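Local coordinates for protein Poly(Beta-D-mannuronate) lyase (Pseudopedobacter saltans, PDB 7O79) that probably cleaves the poly-beta-D-mannuronate chains of alginate as a family 6 polysaccharide lyase built on a parallel beta-helix, at residues S111-G116 with P165-N170; S9-A14 with G29-V34; I258-A261 with H266-N269. All coordinates share one frame; numbering follows the deposited sequence.

Contact 1: S111-G116 with P165-N170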
loop_
_atom_site.group_PDB
_atom_site.type_symbol
_atom_site.label_atom_id
_atom_site.label_comp_id
_atom_site.label_asym_id
_atom_site.label_seq_id
_atom_site.Cartn_x
_atom_site.Cartn_y
_atom_site.Cartn_z
ATOM N N SER A 111 14.942 -15.756 12.368
ATOM C CA SER A 111 15.906 -16.553 11.613
ATOM C C SER A 111 15.261 -17.253 10.417
ATOM O O SER A 111 15.898 -17.381 9.369
ATOM C CB SER A 111 16.621 -17.560 12.521
ATOM O OG SER A 111 15.703 -18.420 13.154
ATOM N N GLN A 112 14.018 -17.723 10.525
ATOM C CA GLN A 112 13.367 -18.332 9.369
ATOM C C GLN A 112 12.474 -17.270 8.728
ATOM O O GLN A 112 11.714 -16.601 9.432
ATOM C CB GLN A 112 12.471 -19.550 9.673
ATOM C CG GLN A 112 13.069 -20.931 10.108
ATOM C CD GLN A 112 13.632 -20.963 11.528
ATOM O OE1 GLN A 112 14.809 -21.205 11.758
ATOM N NE2 GLN A 112 12.709 -20.877 12.510
ATOM N N LYS A 113 12.512 -17.164 7.398
ATOM C CA LYS A 113 11.549 -16.329 6.682
ATOM C C LYS A 113 10.107 -16.710 7.012
ATOM O O LYS A 113 9.225 -15.847 7.090
ATOM C CB LYS A 113 11.804 -16.439 5.176
ATOM C CG LYS A 113 10.710 -15.836 4.297
ATOM C CD LYS A 113 11.026 -16.022 2.820
ATOM C CE LYS A 113 10.779 -17.455 2.335
ATOM N NZ LYS A 113 10.888 -17.519 0.839
ATOM N N SER A 114 9.846 -17.998 7.216
ATOM C CA SER A 114 8.502 -18.482 7.501
ATOM C C SER A 114 7.975 -18.058 8.870
ATOM O O SER A 114 6.788 -18.245 9.138
ATOM C CB SER A 114 8.501 -19.997 7.406
ATOM O OG SER A 114 9.327 -20.510 8.438
ATOM N N THR A 115 8.813 -17.512 9.743
ATOM C CA THR A 115 8.331 -16.946 11.001
ATOM C C THR A 115 7.757 -15.569 10.670
ATOM O O THR A 115 8.473 -14.563 10.624
ATOM C CB THR A 115 9.457 -16.870 12.021
ATOM O OG1 THR A 115 9.955 -18.192 12.269
ATOM C CG2 THR A 115 8.955 -16.279 13.338
ATOM N N GLY A 116 6.452 -15.528 10.410
ATOM C CA GLY A 116 5.804 -14.311 9.938
ATOM C C GLY A 116 5.314 -13.390 11.046
ATOM O O GLY A 116 4.831 -13.841 12.085
ATOM N N PRO A 165 14.455 -6.794 1.320
ATOM C CA PRO A 165 15.042 -7.750 0.369
ATOM C C PRO A 165 13.993 -8.562 -0.382
ATOM O O PRO A 165 12.943 -8.932 0.148
ATOM C CB PRO A 165 15.934 -8.635 1.248
ATOM C CG PRO A 165 15.466 -8.440 2.628
ATOM C CD PRO A 165 14.888 -7.047 2.703
ATOM N N TYR A 166 14.292 -8.814 -1.652
ATOM C CA TYR A 166 13.368 -9.483 -2.549
ATOM C C TYR A 166 13.372 -10.986 -2.327
ATOM O O TYR A 166 14.433 -11.617 -2.354
ATOM C CB TYR A 166 13.758 -9.177 -3.989
ATOM C CG TYR A 166 13.060 -10.020 -5.033
ATOM C CD1 TYR A 166 11.669 -10.039 -5.123
ATOM C CD2 TYR A 166 13.795 -10.750 -5.971
ATOM C CE1 TYR A 166 11.018 -10.787 -6.093
ATOM C CE2 TYR A 166 13.157 -11.494 -6.953
ATOM C CZ TYR A 166 11.772 -11.502 -7.016
ATOM O OH TYR A 166 11.130 -12.223 -7.991
ATOM N N THR A 167 12.186 -11.563 -2.097
ATOM C CA THR A 167 11.967 -13.014 -2.268
ATOM C C THR A 167 10.556 -13.113 -2.844
ATOM O O THR A 167 9.627 -12.459 -2.325
ATOM C CB THR A 167 12.082 -13.871 -0.997
ATOM O OG1 THR A 167 10.929 -13.667 -0.158
ATOM C CG2 THR A 167 13.368 -13.572 -0.205
ATOM N N PRO A 168 10.353 -13.895 -3.906
ATOM C CA PRO A 168 9.010 -13.946 -4.511
ATOM C C PRO A 168 8.054 -14.786 -3.666
ATOM O O PRO A 168 7.793 -15.962 -3.924
ATOM C CB PRO A 168 9.278 -14.559 -5.887
ATOM C CG PRO A 168 10.553 -15.373 -5.717
ATOM C CD PRO A 168 11.347 -14.718 -4.620
ATOM N N ASP A 169 7.520 -14.163 -2.609
ATOM C CA ASP A 169 6.615 -14.829 -1.667
ATOM C C ASP A 169 5.412 -13.927 -1.433
ATOM O O ASP A 169 5.513 -12.972 -0.657
ATOM C CB ASP A 169 7.301 -15.127 -0.339
ATOM C CG ASP A 169 8.415 -16.126 -0.474
ATOM O OD1 ASP A 169 8.126 -17.331 -0.365
ATOM O OD2 ASP A 169 9.577 -15.698 -0.673
ATOM N N ASN A 170 4.287 -14.241 -2.078
ATOM C CA ASN A 170 3.045 -13.519 -1.824
ATOM C C ASN A 170 2.768 -13.403 -0.328
ATOM O O ASN A 170 2.812 -14.391 0.411
ATOM C CB ASN A 170 1.877 -14.221 -2.512
ATOM C CG ASN A 170 0.711 -13.294 -2.743
ATOM O OD1 ASN A 170 0.890 -12.142 -3.123
ATOM N ND2 ASN A 170 -0.490 -13.784 -2.499
#
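A surface salt bridge between Lys113 and Asp169 joins two loops, one running from strand 99-106 to strand 118-122, the other from strand 155-162 to strand 175-177. Lys113 NZ lies 2.7 Å from Asp169 OD2, its hydrogen-bond acceptor, and reaches that oxygen from above the carboxylate plane, 36° out of it. Asp169 OD1 is also near, 3.0 Å from the same NZ, which places the ammonium close to both oxygens. The lysine chain runs extended through CG and CD and then bends (chi3 76°), turning NZ onto the acid while CD passes Thr167 OG1 at 3.8 Å. In the parallel beta-helix the two loops belong to coils separated by a third, that of strand 128-135, and the bridge spans its loop: Lys113 makes a backbone hydrogen bond with Met140, and the side chain of Asp169 rests on Met140. Thr167 OG1 is modelled 2.5 Å from Asp169 OD2, too short to be taken at face value, and has Arg172 as a further, weak partner. An asparagine in place of Asp169 would probably leave the ammonium of Lys113 without its opposite charge and slacken the link between the loops.

Contact 2: S9-A14 with G29-V34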
loop_
_atom_site.group_PDB
_atom_site.type_symbol
_atom_site.label_atom_id
_atom_site.label_comp_id
_atom_site.label_asym_id
_atom_site.label_seq_id
_atom_site.Cartn_x
_atom_site.Cartn_y
_atom_site.Cartn_z
ATOM N N SER A 9 10.230 -2.266 34.606
ATOM C CA SER A 9 9.396 -2.116 35.791
ATOM C C SER A 9 8.918 -0.675 35.941
ATOM O O SER A 9 7.724 -0.423 36.143
ATOM C CB SER A 9 10.175 -2.576 37.029
ATOM O OG SER A 9 9.521 -2.198 38.230
ATOM N N GLU A 10 9.841 0.287 35.834
ATOM C CA GLU A 10 9.458 1.689 35.949
ATOM C C GLU A 10 8.500 2.093 34.827
ATOM O O GLU A 10 7.538 2.836 35.064
ATOM C CB GLU A 10 10.703 2.580 35.945
ATOM C CG GLU A 10 11.734 2.264 37.022
ATOM C CD GLU A 10 12.727 3.398 37.218
ATOM O OE1 GLU A 10 12.957 4.168 36.262
ATOM O OE2 GLU A 10 13.278 3.530 38.332
ATOM N N LEU A 11 8.741 1.597 33.609
ATOM C CA LEU A 11 7.897 1.920 32.457
ATOM C C LEU A 11 6.439 1.508 32.678
ATOM O O LEU A 11 5.511 2.294 32.430
ATOM C CB LEU A 11 8.465 1.236 31.213
ATOM C CG LEU A 11 7.685 1.415 29.915
ATOM C CD1 LEU A 11 7.539 2.910 29.558
ATOM C CD2 LEU A 11 8.374 0.626 28.814
ATOM N N ASN A 12 6.211 0.272 33.129
ATOM C CA ASN A 12 4.836 -0.167 33.346
ATOM C C ASN A 12 4.169 0.608 34.481
ATOM O O ASN A 12 2.963 0.876 34.416
ATOM C CB ASN A 12 4.790 -1.677 33.604
ATOM C CG ASN A 12 5.249 -2.488 32.387
ATOM O OD1 ASN A 12 5.155 -2.027 31.248
ATOM N ND2 ASN A 12 5.754 -3.691 32.629
ATOM N N LYS A 13 4.933 0.999 35.508
ATOM C CA LYS A 13 4.378 1.848 36.563
ATOM C C LYS A 13 3.961 3.203 36.005
ATOM O O LYS A 13 2.871 3.704 36.308
ATOM C CB LYS A 13 5.396 2.026 37.694
ATOM C CG LYS A 13 5.645 0.770 38.535
ATOM C CD LYS A 13 5.993 1.112 39.987
ATOM N N ALA A 14 4.829 3.819 35.197
ATOM C CA ALA A 14 4.497 5.099 34.580
ATOM C C ALA A 14 3.275 4.981 33.677
ATOM O O ALA A 14 2.422 5.876 33.659
ATOM C CB ALA A 14 5.693 5.625 33.797
ATOM N N GLY A 29 19.830 3.701 26.029
ATOM C CA GLY A 29 20.460 2.412 26.158
ATOM C C GLY A 29 19.634 1.346 25.487
ATOM O O GLY A 29 18.707 1.629 24.719
ATOM N N GLU A 30 19.964 0.094 25.801
ATOM C CA GLU A 30 19.298 -1.066 25.223
ATOM C C GLU A 30 18.229 -1.595 26.172
ATOM O O GLU A 30 18.498 -1.841 27.354
ATOM C CB GLU A 30 20.315 -2.157 24.896
ATOM C CG GLU A 30 19.701 -3.501 24.598
ATOM C CD GLU A 30 20.662 -4.423 23.878
ATOM O OE1 GLU A 30 21.806 -3.992 23.621
ATOM O OE2 GLU A 30 20.266 -5.568 23.563
ATOM N N TRP A 31 17.018 -1.766 25.649
ATOM C CA TRP A 31 15.880 -2.291 26.401
ATOM C C TRP A 31 15.542 -3.655 25.806
ATOM O O TRP A 31 14.909 -3.732 24.747
ATOM C CB TRP A 31 14.680 -1.345 26.318
ATOM C CG TRP A 31 14.814 -0.023 27.034
ATOM C CD1 TRP A 31 15.705 0.983 26.765
ATOM C CD2 TRP A 31 13.993 0.452 28.115
ATOM N NE1 TRP A 31 15.492 2.042 27.617
ATOM C CE2 TRP A 31 14.449 1.735 28.456
ATOM C CE3 TRP A 31 12.923 -0.092 28.826
ATOM C CZ2 TRP A 31 13.872 2.483 29.484
ATOM C CZ3 TRP A 31 12.346 0.659 29.849
ATOM C CH2 TRP A 31 12.828 1.918 30.173
ATOM N N LYS A 32 15.946 -4.728 26.491
ATOM C CA LYS A 32 15.826 -6.082 25.960
ATOM C C LYS A 32 14.505 -6.724 26.359
ATOM O O LYS A 32 14.111 -6.669 27.526
ATOM C CB LYS A 32 16.984 -6.956 26.447
ATOM C CG LYS A 32 17.573 -7.845 25.369
ATOM N N ASP A 33 13.833 -7.345 25.386
ATOM C CA ASP A 33 12.628 -8.148 25.622
ATOM C C ASP A 33 11.549 -7.378 26.384
ATOM O O ASP A 33 10.979 -7.868 27.361
ATOM C CB ASP A 33 12.963 -9.451 26.359
ATOM C CG ASP A 33 14.061 -10.253 25.677
ATOM O OD1 ASP A 33 14.000 -10.411 24.444
ATOM O OD2 ASP A 33 14.967 -10.757 26.375
ATOM N N VAL A 34 11.233 -6.174 25.912
ATOM C CA VAL A 34 10.202 -5.352 26.545
ATOM C C VAL A 34 8.964 -5.345 25.660
ATOM O O VAL A 34 8.982 -4.793 24.555
ATOM C CB VAL A 34 10.683 -3.921 26.826
ATOM C CG1 VAL A 34 9.639 -3.192 27.701
ATOM C CG2 VAL A 34 12.032 -3.945 27.535
#
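Leu11 has CG anti to its backbone N (chi1 178°) and CD2 continuing outward, anti to CA, so the CD2 methyl leads from the helix toward Trp31 and Val34. In Trp31, CG lies anti to the carbonyl carbon and beside the backbone N (chi1 -69°), which brings CZ3, on the six-membered ring of the indole, to the leucine. The evidence for contact is apolar throughout: Leu11 CD2 stands 4.1 Å from Trp31 CZ3, and Leu11 CB is 4.2 Å from the same ring carbon. The leucine crosses the indole at a slant. On the valine side, Leu11 CD2 meets Val34 CG1 at 4.2 Å, so one methyl touches both partners. Helix 8-17 here covers the N-terminal end of the parallel beta-helix, a cap of the kind common in such folds, and strand 29-32 belongs to the first coil beneath it. Trp31 and Val34 both point inward although three residues apart; Asp33, with a left-handed backbone, sits in the turn between strands 29-32 and 35-38, where the chain's change of direction allows this. Val34 CG2 also lies 4.2 Å from Trp31 CE3. Outside the pair, Leu11 packs on Ile24 and Met26, while Trp31 rests on Val58 and Leu60 of the next coil and spends its NE1 hydrogen on Gln27 O.

Contact 3: I258-A261 with H266-N269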
loop_
_atom_site.group_PDB
_atom_site.type_symbol
_atom_site.label_atom_id
_atom_site.label_comp_id
_atom_site.label_asym_id
_atom_site.label_seq_id
_atom_site.Cartn_x
_atom_site.Cartn_y
_atom_site.Cartn_z
ATOM N N ILE A 258 1.293 0.967 -12.216
ATOM C CA ILE A 258 0.029 0.940 -11.494
ATOM C C ILE A 258 -0.864 -0.140 -12.095
ATOM O O ILE A 258 -0.921 -0.305 -13.319
ATOM C CB ILE A 258 -0.634 2.338 -11.526
ATOM C CG1 ILE A 258 0.273 3.352 -10.815
ATOM C CG2 ILE A 258 -2.012 2.323 -10.905
ATOM C CD1 ILE A 258 0.022 4.817 -11.190
ATOM N N ARG A 259 -1.543 -0.890 -11.225
ATOM C CA ARG A 259 -2.435 -1.961 -11.653
ATOM C C ARG A 259 -3.723 -1.941 -10.837
ATOM O O ARG A 259 -3.679 -1.867 -9.604
ATOM C CB ARG A 259 -1.752 -3.316 -11.523
ATOM C CG ARG A 259 -2.716 -4.468 -11.515
ATOM C CD ARG A 259 -2.047 -5.757 -11.936
ATOM N NE ARG A 259 -1.286 -6.421 -10.880
ATOM C CZ ARG A 259 -1.785 -7.282 -9.990
ATOM N NH1 ARG A 259 -3.090 -7.551 -9.960
ATOM N NH2 ARG A 259 -0.976 -7.868 -9.110
ATOM N N LEU A 260 -4.872 -2.002 -11.524
ATOM C CA LEU A 260 -6.164 -1.891 -10.856
ATOM C C LEU A 260 -7.101 -3.018 -11.260
ATOM O O LEU A 260 -7.164 -3.397 -12.437
ATOM C CB LEU A 260 -6.899 -0.573 -11.180
ATOM C CG LEU A 260 -6.573 0.735 -10.457
ATOM C CD1 LEU A 260 -6.843 0.600 -8.948
ATOM C CD2 LEU A 260 -5.180 1.202 -10.749
ATOM N N ALA A 261 -7.871 -3.503 -10.284
ATOM C CA ALA A 261 -9.179 -4.114 -10.521
ATOM C C ALA A 261 -10.243 -3.251 -9.849
ATOM O O ALA A 261 -9.965 -2.574 -8.853
ATOM C CB ALA A 261 -9.243 -5.543 -9.966
ATOM N N HIS A 266 -9.787 6.665 -9.383
ATOM C CA HIS A 266 -9.224 7.920 -9.881
ATOM C C HIS A 266 -7.720 7.738 -9.898
ATOM O O HIS A 266 -7.095 7.620 -8.838
ATOM C CB HIS A 266 -9.606 9.111 -8.992
ATOM C CG HIS A 266 -11.037 9.527 -9.115
ATOM N ND1 HIS A 266 -11.566 10.577 -8.398
ATOM C CD2 HIS A 266 -12.052 9.034 -9.867
ATOM C CE1 HIS A 266 -12.846 10.713 -8.704
ATOM N NE2 HIS A 266 -13.163 9.797 -9.600
ATOM N N VAL A 267 -7.139 7.678 -11.085
ATOM C CA VAL A 267 -5.712 7.440 -11.238
ATOM C C VAL A 267 -5.198 8.601 -12.074
ATOM O O VAL A 267 -5.324 8.591 -13.299
ATOM C CB VAL A 267 -5.409 6.082 -11.887
ATOM C CG1 VAL A 267 -3.940 5.946 -12.184
ATOM C CG2 VAL A 267 -5.845 4.963 -10.964
ATOM N N VAL A 268 -4.658 9.627 -11.411
ATOM C CA VAL A 268 -4.405 10.933 -12.027
ATOM C C VAL A 268 -3.060 11.475 -11.569
ATOM O O VAL A 268 -2.668 11.302 -10.410
ATOM C CB VAL A 268 -5.524 11.945 -11.690
ATOM C CG1 VAL A 268 -5.372 13.205 -12.535
ATOM C CG2 VAL A 268 -6.908 11.314 -11.923
ATOM N N ASN A 269 -2.357 12.155 -12.488
ATOM C CA ASN A 269 -1.135 12.904 -12.186
ATOM C C ASN A 269 -0.012 12.031 -11.642
ATOM O O ASN A 269 0.811 12.499 -10.847
ATOM C CB ASN A 269 -1.423 14.063 -11.228
ATOM C CG ASN A 269 -2.266 15.144 -11.880
ATOM O OD1 ASN A 269 -1.985 15.552 -13.008
ATOM N ND2 ASN A 269 -3.306 15.598 -11.188
#
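Val267 presents its two methyls to two different partners, CG2 to Leu260 and CG1 to Ile258. The closer meeting is Leu260 CD2 with Val267 CG2, at 3.8 Å; these side chains run past one another in opposite directions, meeting through these two methyls. Ile258 CD1 approaches Val267 CG1 less closely, at 4.2 Å. The valine's torsion (chi1 173°) assigns the methyls: it puts CG1 anti to the backbone N, on the Ile258 side, and CG2 anti to the carbonyl carbon, on the Leu260 side. Ile258 and Leu260, two apart on strand 255-260, face inward together, whereas the intervening Arg259 does not touch 266-269. The two strands lie on successive faces of the parallel beta-helix, joined by a short turn, with Ile258 CA and Val267 CA 8.7 Å apart, and their side chains fill its interior. Neighbouring coils extend the packing: Ile242 touches both Ile258 and Leu260, and Tyr320 touches both Leu260 and Val267. Backbone hydrogen bonds of 258-260 go to the coils on either side, through Ile232, Gly234, Gly279 and Ile281. With no hydrogen bond joining the two segments, what holds these faces together here is apolar side-chain packing, which depends on shape rather than on bond direction.

How the contacts relate
Contacts 2 and 3 are buried and wholly apolar, whereas contact 1 lies at the surface and depends on charge. The buried pair differ in place: contact 2 sets a helix against the first coil at the N-terminal end, while contact 3 joins two successive strands on different faces of the beta-helix farther along, their centres 45 Å apart on opposite sides of the chain's centre. Both nevertheless involve strands of the parallel beta-helix. Contact 1 uses loops instead of strands and links coils along the helix axis. It lies nearer contact 3, with nearest atoms about 8 Å apart, than contact 2, about 13 Å away, and no two of the three touch.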